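Local coordinates for protein monomethylamine methyltransferase MtmB1 (Methanosarcina barkeri, PDB 1NTH) that catalyses the transfer of the methyl group from monomethylamine to the corrinoid cofactor of its partner protein MtmC in methanogenesis, at residues S209-D217 with D241-N252; C224-E235 with N252-I263. All blocks are in the same frame, centred on the assembly; numbering follows the deposited sequence.

Contact 1 (S209-D217 with D241-N252); sequences SAQGNISAD and DAISVIAHYKGN
I214 sets its CG2 methyl over one face of the H248 imidazole, 3.6 Å from the ring centroid and 10° off the ring normal, a CH-pi contact centred on the ring. CG of H248 stands opposite the backbone N (chi1 165°), which swings the imidazole across to helix 210-214; the isoleucine runs past it in the opposite direction, and its CG1 lies alongside CB and CG of H248. The carbonyl O of I214 also comes within 3.3 Å of H248 CE1. Were H248 an alanine, the CG2 methyl of I214 would probably lose its ring face and a gap would open between the two helices.

Helix 240-251 joins strands 227-231 and 255-259 in a beta-alpha-beta crossover of the TIM barrel, and the short helix 210-214 packs beside it almost parallel, the axes 9.4 Å apart and 19° askew. Here V245 holds CG2 beside its own backbone N and presses it 3.8 Å from A210 CA, while I214 CG1 touches the same methyl at 4.3 Å. At the N-terminal end, A210 N donates to D241 OD2 (3.1 Å) from above the carboxylate plane. Just before it, S209 is the N-cap: its OG accepts from G212 N and also bonds E176.

Past the helices, N252 ND2 donates almost straight to D217 OD2 at 3.0 Å. The bond lies in the amide plane and uses the anti lone pair of the acid, with amide and carboxylate nearly coplanar. N252 OD1 takes K181 of the second subunit, and that lysine packs against H248 too, which brings the contact to the interface with the second subunit.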
loop_
_atom_site.group_PDB
_atom_site.type_symbol
_atom_site.label_atom_id
_atom_site.label_comp_id
_atom_site.label_asym_id
_atom_site.label_seq_id
_atom_site.Cartn_x
_atom_site.Cartn_y
_atom_site.Cartn_z
ATOM N N SER A 209 14.643 14.279 22.590
ATOM C CA SER A 209 14.124 13.328 23.570
ATOM C C SER A 209 13.713 12.026 22.903
ATOM O O SER A 209 13.570 11.958 21.681
ATOM C CB SER A 209 12.910 13.912 24.289
ATOM O OG SER A 209 11.791 13.970 23.419
ATOM N N ALA A 210 13.514 10.994 23.715
ATOM C CA ALA A 210 13.097 9.700 23.194
ATOM C C ALA A 210 11.724 9.832 22.541
ATOM O O ALA A 210 11.508 9.326 21.438
ATOM C CB ALA A 210 13.043 8.671 24.320
ATOM N N GLN A 211 10.799 10.517 23.206
ATOM C CA GLN A 211 9.462 10.663 22.644
ATOM C C GLN A 211 9.501 11.415 21.322
ATOM O O GLN A 211 8.749 11.095 20.401
ATOM C CB GLN A 211 8.516 11.351 23.639
ATOM C CG GLN A 211 8.828 12.803 23.955
ATOM C CD GLN A 211 8.135 13.246 25.228
ATOM O OE1 GLN A 211 8.316 12.632 26.280
ATOM N NE2 GLN A 211 7.339 14.306 25.143
ATOM N N GLY A 212 10.389 12.401 21.218
ATOM C CA GLY A 212 10.496 13.151 19.979
ATOM C C GLY A 212 11.028 12.287 18.847
ATOM O O GLY A 212 10.480 12.289 17.740
ATOM N N ASN A 213 12.093 11.538 19.112
ATOM C CA ASN A 213 12.676 10.683 18.085
ATOM C C ASN A 213 11.718 9.581 17.648
ATOM O O ASN A 213 11.632 9.255 16.464
ATOM C CB ASN A 213 13.984 10.054 18.580
ATOM C CG ASN A 213 15.073 11.087 18.809
ATOM O OD1 ASN A 213 15.272 11.979 17.989
ATOM N ND2 ASN A 213 15.792 10.961 19.922
ATOM N N ILE A 214 10.993 9.020 18.607
ATOM C CA ILE A 214 10.054 7.940 18.320
ATOM C C ILE A 214 8.863 8.387 17.462
ATOM O O ILE A 214 8.270 7.575 16.751
ATOM C CB ILE A 214 9.583 7.292 19.652
ATOM C CG1 ILE A 214 10.765 6.537 20.273
ATOM C CG2 ILE A 214 8.406 6.342 19.418
ATOM C CD1 ILE A 214 10.517 6.022 21.686
ATOM N N SER A 215 8.534 9.676 17.497
ATOM C CA SER A 215 7.408 10.186 16.714
ATOM C C SER A 215 7.764 10.444 15.249
ATOM O O SER A 215 6.875 10.673 14.432
ATOM C CB SER A 215 6.885 11.494 17.317
ATOM O OG SER A 215 7.766 12.571 17.039
ATOM N N ALA A 216 9.052 10.389 14.920
ATOM C CA ALA A 216 9.516 10.673 13.560
ATOM C C ALA A 216 9.032 9.750 12.442
ATOM O O ALA A 216 8.894 10.197 11.301
ATOM C CB ALA A 216 11.039 10.753 13.541
ATOM N N ASP A 217 8.805 8.471 12.733
ATOM C CA ASP A 217 8.314 7.565 11.690
ATOM C C ASP A 217 6.858 7.927 11.416
ATOM O O ASP A 217 6.014 7.824 12.302
ATOM C CB ASP A 217 8.392 6.097 12.137
ATOM C CG ASP A 217 9.767 5.484 11.920
ATOM O OD1 ASP A 217 10.596 6.094 11.215
ATOM O OD2 ASP A 217 10.015 4.375 12.445
ATOM N N ASP A 241 17.211 6.736 27.339
ATOM C CA ASP A 241 16.381 7.238 26.244
ATOM C C ASP A 241 16.787 6.534 24.947
ATOM O O ASP A 241 15.933 6.102 24.168
ATOM C CB ASP A 241 16.560 8.753 26.085
ATOM C CG ASP A 241 15.491 9.550 26.815
ATOM O OD1 ASP A 241 15.024 9.092 27.879
ATOM O OD2 ASP A 241 15.123 10.643 26.327
ATOM N N ALA A 242 18.092 6.410 24.725
ATOM C CA ALA A 242 18.601 5.760 23.521
ATOM C C ALA A 242 18.170 4.297 23.449
ATOM O O ALA A 242 17.845 3.785 22.376
ATOM C CB ALA A 242 20.124 5.855 23.478
ATOM N N ILE A 243 18.169 3.625 24.594
ATOM C CA ILE A 243 17.783 2.219 24.652
ATOM C C ILE A 243 16.324 2.014 24.228
ATOM O O ILE A 243 15.999 1.034 23.546
ATOM C CB ILE A 243 18.011 1.651 26.081
ATOM C CG1 ILE A 243 19.494 1.774 26.452
ATOM C CG2 ILE A 243 17.576 0.198 26.152
ATOM C CD1 ILE A 243 20.440 1.067 25.501
ATOM N N SER A 244 15.447 2.931 24.627
ATOM C CA SER A 244 14.039 2.835 24.245
ATOM C C SER A 244 13.873 3.170 22.770
ATOM O O SER A 244 13.042 2.577 22.085
ATOM C CB SER A 244 13.176 3.779 25.086
ATOM O OG SER A 244 12.916 3.208 26.354
ATOM N N VAL A 245 14.660 4.122 22.280
ATOM C CA VAL A 245 14.582 4.497 20.870
ATOM C C VAL A 245 14.994 3.306 20.005
ATOM O O VAL A 245 14.389 3.040 18.958
ATOM C CB VAL A 245 15.483 5.715 20.564
ATOM C CG1 VAL A 245 15.599 5.919 19.062
ATOM C CG2 VAL A 245 14.891 6.963 21.203
ATOM N N ILE A 246 16.017 2.579 20.446
ATOM C CA ILE A 246 16.482 1.405 19.716
ATOM C C ILE A 246 15.368 0.364 19.615
ATOM O O ILE A 246 15.156 -0.227 18.557
ATOM C CB ILE A 246 17.705 0.765 20.415
ATOM C CG1 ILE A 246 18.924 1.678 20.248
ATOM C CG2 ILE A 246 17.979 -0.623 19.834
ATOM C CD1 ILE A 246 20.032 1.417 21.263
ATOM N N ALA A 247 14.658 0.140 20.718
ATOM C CA ALA A 247 13.570 -0.838 20.730
ATOM C C ALA A 247 12.502 -0.457 19.713
ATOM O O ALA A 247 11.898 -1.320 19.075
ATOM C CB ALA A 247 12.953 -0.915 22.120
ATOM N N HIS A 248 12.266 0.842 19.585
ATOM C CA HIS A 248 11.278 1.356 18.646
ATOM C C HIS A 248 11.717 1.120 17.197
ATOM O O HIS A 248 10.932 0.631 16.375
ATOM C CB HIS A 248 11.060 2.849 18.907
ATOM C CG HIS A 248 10.357 3.561 17.795
ATOM N ND1 HIS A 248 10.978 4.508 17.012
ATOM C CD2 HIS A 248 9.089 3.457 17.331
ATOM C CE1 HIS A 248 10.122 4.960 16.112
ATOM N NE2 HIS A 248 8.970 4.337 16.285
ATOM N N TYR A 249 12.962 1.464 16.882
ATOM C CA TYR A 249 13.477 1.271 15.523
ATOM C C TYR A 249 13.404 -0.208 15.132
ATOM O O TYR A 249 12.983 -0.549 14.024
ATOM C CB TYR A 249 14.933 1.743 15.423
ATOM C CG TYR A 249 15.163 3.239 15.564
ATOM C CD1 TYR A 249 16.433 3.724 15.879
ATOM C CD2 TYR A 249 14.141 4.167 15.350
ATOM C CE1 TYR A 249 16.688 5.092 15.977
ATOM C CE2 TYR A 249 14.387 5.552 15.449
ATOM C CZ TYR A 249 15.666 5.998 15.762
ATOM O OH TYR A 249 15.935 7.349 15.855
ATOM N N LYS A 250 13.821 -1.085 16.042
ATOM C CA LYS A 250 13.794 -2.522 15.782
ATOM C C LYS A 250 12.368 -2.994 15.543
ATOM O O LYS A 250 12.111 -3.777 14.626
ATOM C CB LYS A 250 14.383 -3.289 16.971
ATOM C CG LYS A 250 15.889 -3.117 17.141
ATOM C CD LYS A 250 16.353 -3.581 18.518
ATOM C CE LYS A 250 16.146 -5.076 18.736
ATOM N NZ LYS A 250 17.000 -5.898 17.830
ATOM N N GLY A 251 11.445 -2.507 16.366
ATOM C CA GLY A 251 10.051 -2.904 16.246
ATOM C C GLY A 251 9.362 -2.455 14.973
ATOM O O GLY A 251 8.283 -2.958 14.650
ATOM N N ASN A 252 9.978 -1.515 14.260
ATOM C CA ASN A 252 9.431 -0.990 13.005
ATOM C C ASN A 252 10.226 -1.484 11.790
ATOM O O ASN A 252 9.953 -1.082 10.658
ATOM C CB ASN A 252 9.445 0.549 13.019
ATOM C CG ASN A 252 8.251 1.152 13.757
ATOM O OD1 ASN A 252 7.488 0.450 14.415
ATOM N ND2 ASN A 252 8.099 2.470 13.653
#

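Contact 2 (C224-E235 with N252-I263); sequences CTDSHEVSQLNE and NSDIIMDEQMPI
S253 O meets C224 CB at 3.4 Å where the chain leaves the helix in a Schellman motif; S253 OG is held by D109 of the third subunit. D254 lays CB over the H228 imidazole, 3.5 Å from its centroid (CH-pi), and its carboxylate stacks on the same face nearer the rim, the planes 8° apart; H228 NE2 bonds T223 O. From I255 the strand 255-259 runs parallel to 227-231: I255 O accepts from H228 N, M257 N donates to H228 O (2.7 Å), M257 O accepts from V230 N and E259 N donates to V230 O. I256 and V230 share the face covered by helix 240-251; M257 and E259 lie on that of E229, which in one of its two conformers hydrogen-bonds the pyrrolysine at position 202. D258, its CG opposite the backbone N (chi1 166°), offers the syn side of OD2 to Q232 NE2 at 2.7 Å; H294 and S289 also bind this carboxylate. M261 O takes N234 ND2 (2.7 Å) from above its carbonyl plane. Finally I263 N reaches E235 OE2 at 3.1 Å, while N234 ND2 grips that oxygen from the opposite face. The donors round buried D258 probably fix its carboxylate within the sheet, whereas those on E235 OE2 continue the pairing past the strand ends.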
loop_
_atom_site.group_PDB
_atom_site.type_symbol
_atom_site.label_atom_id
_atom_site.label_comp_id
_atom_site.label_asym_id
_atom_site.label_seq_id
_atom_site.Cartn_x
_atom_site.Cartn_y
_atom_site.Cartn_z
ATOM N N CYS A 224 11.079 2.927 6.853
ATOM C CA CYS A 224 12.122 1.925 7.061
ATOM C C CYS A 224 13.330 1.987 6.132
ATOM O O CYS A 224 14.376 1.431 6.460
ATOM C CB CYS A 224 11.521 0.513 7.044
ATOM S SG CYS A 224 10.899 -0.028 5.444
ATOM N N THR A 225 13.195 2.658 4.991
ATOM C CA THR A 225 14.289 2.779 4.033
ATOM C C THR A 225 15.184 3.992 4.292
ATOM O O THR A 225 16.025 4.348 3.462
ATOM C CB THR A 225 13.752 2.854 2.597
ATOM O OG1 THR A 225 12.704 3.824 2.534
ATOM C CG2 THR A 225 13.211 1.499 2.168
ATOM N N ASP A 226 14.984 4.630 5.443
ATOM C CA ASP A 226 15.798 5.772 5.844
ATOM C C ASP A 226 16.666 5.312 7.010
ATOM O O ASP A 226 16.312 4.359 7.703
ATOM C CB ASP A 226 14.921 6.932 6.321
ATOM C CG ASP A 226 14.033 7.483 5.227
ATOM O OD1 ASP A 226 14.545 7.743 4.116
ATOM O OD2 ASP A 226 12.829 7.667 5.488
ATOM N N SER A 227 17.798 5.980 7.223
ATOM C CA SER A 227 18.679 5.627 8.338
ATOM C C SER A 227 18.165 6.300 9.606
ATOM O O SER A 227 17.985 7.516 9.635
ATOM C CB SER A 227 20.116 6.079 8.064
ATOM O OG SER A 227 20.710 5.315 7.027
ATOM N N HIS A 228 17.942 5.498 10.647
ATOM C CA HIS A 228 17.428 5.978 11.929
ATOM C C HIS A 228 18.552 6.092 12.936
ATOM O O HIS A 228 19.186 5.111 13.309
ATOM C CB HIS A 228 16.343 5.031 12.421
ATOM C CG HIS A 228 15.166 4.978 11.505
ATOM N ND1 HIS A 228 13.920 5.441 11.859
ATOM C CD2 HIS A 228 15.074 4.595 10.209
ATOM C CE1 HIS A 228 13.109 5.351 10.819
ATOM N NE2 HIS A 228 13.785 4.841 9.807
ATOM N N GLU A 229 18.764 7.318 13.385
ATOM C CA GLU A 229 19.855 7.639 14.280
ATOM C C GLU A 229 19.674 7.403 15.770
ATOM O O GLU A 229 18.654 7.759 16.360
ATOM C CB GLU A 229 20.221 9.100 14.046
ATOM C CG GLU A 229 21.352 9.637 14.882
ATOM C CD GLU A 229 21.516 11.122 14.656
ATOM O OE1 GLU A 229 21.098 11.910 15.534
ATOM O OE2 GLU A 229 22.041 11.496 13.585
ATOM N N VAL A 230 20.686 6.782 16.367
ATOM C CA VAL A 230 20.726 6.564 17.808
ATOM C C VAL A 230 22.155 6.974 18.175
ATOM O O VAL A 230 23.114 6.550 17.531
ATOM C CB VAL A 230 20.447 5.098 18.202
ATOM C CG1 VAL A 230 21.473 4.175 17.601
ATOM C CG2 VAL A 230 20.437 4.982 19.724
ATOM N N SER A 231 22.293 7.813 19.196
ATOM C CA SER A 231 23.608 8.319 19.573
ATOM C C SER A 231 24.226 7.760 20.846
ATOM O O SER A 231 23.605 7.776 21.908
ATOM C CB SER A 231 23.548 9.843 19.698
ATOM O OG SER A 231 23.033 10.442 18.520
ATOM N N GLN A 232 25.456 7.269 20.732
ATOM C CA GLN A 232 26.175 6.769 21.899
ATOM C C GLN A 232 26.797 8.002 22.542
ATOM O O GLN A 232 26.994 9.020 21.879
ATOM C CB GLN A 232 27.297 5.814 21.496
ATOM C CG GLN A 232 26.845 4.478 20.932
ATOM C CD GLN A 232 28.002 3.505 20.798
ATOM O OE1 GLN A 232 28.701 3.224 21.773
ATOM N NE2 GLN A 232 28.211 2.985 19.591
ATOM N N LEU A 233 27.116 7.912 23.828
ATOM C CA LEU A 233 27.727 9.041 24.520
ATOM C C LEU A 233 29.244 8.847 24.617
ATOM O O LEU A 233 29.780 7.861 24.113
ATOM C CB LEU A 233 27.103 9.194 25.909
ATOM C CG LEU A 233 25.575 9.356 25.908
ATOM C CD1 LEU A 233 25.081 9.575 27.330
ATOM C CD2 LEU A 233 25.178 10.529 25.020
ATOM N N ASN A 234 29.933 9.786 25.261
ATOM C CA ASN A 234 31.393 9.715 25.394
ATOM C C ASN A 234 31.846 9.412 26.822
ATOM O O ASN A 234 31.502 10.164 27.730
ATOM C CB ASN A 234 32.017 11.043 24.966
ATOM C CG ASN A 234 31.727 11.381 23.522
ATOM O OD1 ASN A 234 30.585 11.667 23.153
ATOM N ND2 ASN A 234 32.757 11.342 22.691
ATOM N N GLU A 235 32.588 8.323 27.045
ATOM C CA GLU A 235 33.002 7.343 26.032
ATOM C C GLU A 235 32.499 6.000 26.568
ATOM O O GLU A 235 32.513 5.785 27.785
ATOM C CB GLU A 235 34.532 7.287 25.910
ATOM C CG GLU A 235 35.226 8.605 25.581
ATOM C CD GLU A 235 34.895 9.127 24.194
ATOM O OE1 GLU A 235 34.329 8.362 23.380
ATOM O OE2 GLU A 235 35.213 10.302 23.914
ATOM N N ASN A 252 9.978 -1.515 14.260
ATOM C CA ASN A 252 9.431 -0.990 13.005
ATOM C C ASN A 252 10.226 -1.484 11.790
ATOM O O ASN A 252 9.953 -1.082 10.658
ATOM C CB ASN A 252 9.445 0.549 13.019
ATOM C CG ASN A 252 8.251 1.152 13.757
ATOM O OD1 ASN A 252 7.488 0.450 14.415
ATOM N ND2 ASN A 252 8.099 2.470 13.653
ATOM N N SER A 253 11.211 -2.346 12.025
ATOM C CA SER A 253 12.055 -2.873 10.951
ATOM C C SER A 253 12.798 -1.736 10.238
ATOM O O SER A 253 12.999 -1.769 9.023
ATOM C CB SER A 253 11.208 -3.663 9.939
ATOM O OG SER A 253 12.013 -4.561 9.182
ATOM N N ASP A 254 13.206 -0.729 11.007
ATOM C CA ASP A 254 13.933 0.420 10.466
ATOM C C ASP A 254 15.431 0.161 10.328
ATOM O O ASP A 254 16.028 -0.550 11.140
ATOM C CB ASP A 254 13.792 1.650 11.380
ATOM C CG ASP A 254 12.407 2.254 11.373
ATOM O OD1 ASP A 254 11.734 2.221 10.322
ATOM O OD2 ASP A 254 12.002 2.798 12.423
ATOM N N ILE A 255 16.043 0.745 9.300
ATOM C CA ILE A 255 17.489 0.636 9.137
ATOM C C ILE A 255 18.026 1.501 10.274
ATOM O O ILE A 255 17.633 2.663 10.413
ATOM C CB ILE A 255 17.951 1.222 7.782
ATOM C CG1 ILE A 255 17.512 0.303 6.638
ATOM C CG2 ILE A 255 19.468 1.405 7.784
ATOM C CD1 ILE A 255 18.089 -1.091 6.706
ATOM N N ILE A 256 18.910 0.936 11.089
ATOM C CA ILE A 256 19.454 1.657 12.235
ATOM C C ILE A 256 20.889 2.131 12.060
ATOM O O ILE A 256 21.775 1.351 11.705
ATOM C CB ILE A 256 19.393 0.777 13.510
ATOM C CG1 ILE A 256 17.933 0.474 13.860
ATOM C CG2 ILE A 256 20.090 1.480 14.674
ATOM C CD1 ILE A 256 17.767 -0.489 15.023
ATOM N N MET A 257 21.105 3.421 12.303
ATOM C CA MET A 257 22.441 3.996 12.232
ATOM C C MET A 257 22.844 4.412 13.640
ATOM O O MET A 257 22.291 5.360 14.199
ATOM C CB MET A 257 22.486 5.225 11.319
ATOM C CG MET A 257 23.893 5.831 11.233
ATOM S SD MET A 257 23.922 7.580 10.789
ATOM C CE MET A 257 23.530 8.316 12.388
ATOM N N ASP A 258 23.786 3.678 14.219
ATOM C CA ASP A 258 24.294 3.997 15.546
ATOM C C ASP A 258 25.473 4.932 15.304
ATOM O O ASP A 258 26.246 4.724 14.370
ATOM C CB ASP A 258 24.765 2.718 16.240
ATOM C CG ASP A 258 25.612 2.991 17.470
ATOM O OD1 ASP A 258 25.088 2.876 18.599
ATOM O OD2 ASP A 258 26.803 3.324 17.299
ATOM N N GLU A 259 25.607 5.974 16.115
ATOM C CA GLU A 259 26.722 6.893 15.936
ATOM C C GLU A 259 27.469 7.139 17.238
ATOM O O GLU A 259 26.896 7.045 18.321
ATOM C CB GLU A 259 26.235 8.235 15.385
ATOM C CG GLU A 259 25.376 9.035 16.342
ATOM C CD GLU A 259 25.025 10.403 15.797
ATOM O OE1 GLU A 259 24.418 11.203 16.538
ATOM O OE2 GLU A 259 25.357 10.677 14.624
ATOM N N GLN A 260 28.759 7.428 17.118
ATOM C CA GLN A 260 29.582 7.745 18.279
ATOM C C GLN A 260 30.685 8.648 17.759
ATOM O O GLN A 260 31.239 8.418 16.680
ATOM C CB GLN A 260 30.167 6.485 18.926
ATOM C CG GLN A 260 30.484 6.666 20.420
ATOM C CD GLN A 260 31.876 7.219 20.683
ATOM O OE1 GLN A 260 32.078 8.017 21.605
ATOM N NE2 GLN A 260 32.847 6.781 19.893
ATOM N N MET A 261 30.980 9.696 18.514
ATOM C CA MET A 261 31.999 10.649 18.114
ATOM C C MET A 261 33.070 10.741 19.191
ATOM O O MET A 261 33.016 11.613 20.058
ATOM C CB MET A 261 31.359 12.018 17.884
ATOM C CG MET A 261 30.305 12.036 16.771
ATOM S SD MET A 261 28.760 11.142 17.141
ATOM C CE MET A 261 27.896 12.366 18.147
ATOM N N PRO A 262 34.058 9.834 19.148
ATOM C CA PRO A 262 35.131 9.843 20.147
ATOM C C PRO A 262 35.909 11.151 20.117
ATOM O O PRO A 262 36.151 11.720 19.054
ATOM C CB PRO A 262 35.973 8.629 19.763
ATOM C CG PRO A 262 35.781 8.537 18.278
ATOM C CD PRO A 262 34.301 8.809 18.116
ATOM N N ILE A 263 36.299 11.624 21.295
ATOM C CA ILE A 263 37.009 12.886 21.403
ATOM C C ILE A 263 38.514 12.740 21.596
ATOM O O ILE A 263 38.970 12.203 22.608
ATOM C CB ILE A 263 36.437 13.719 22.574
ATOM C CG1 ILE A 263 34.940 13.963 22.349
ATOM C CG2 ILE A 263 37.175 15.046 22.686
ATOM C CD1 ILE A 263 34.243 14.653 23.510
HETATM O O HOH W 1 29.551 10.226 21.035
HETATM O O HOH W 2 38.226 10.287 24.432
#

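How the contacts relate
Along the chain, 209-217 comes first, then 224-235, 241-252 and 252-263, so the two contacts alternate and their loops cross. Contact 1 closes over 23 intervening residues, a span that includes strand 227-231; contact 2 closes over 16, mostly helix 240-251. N252 belongs to both, as the last residue of one segment and the first of the next. Contact 1 ties two helices on the outside of the TIM barrel, contact 2 two neighbouring strands of its wall. They touch where Y249 OH probably hydrogen-bonds E229 O and its ring packs on H228, and where the D217 and D254 carboxylates come close.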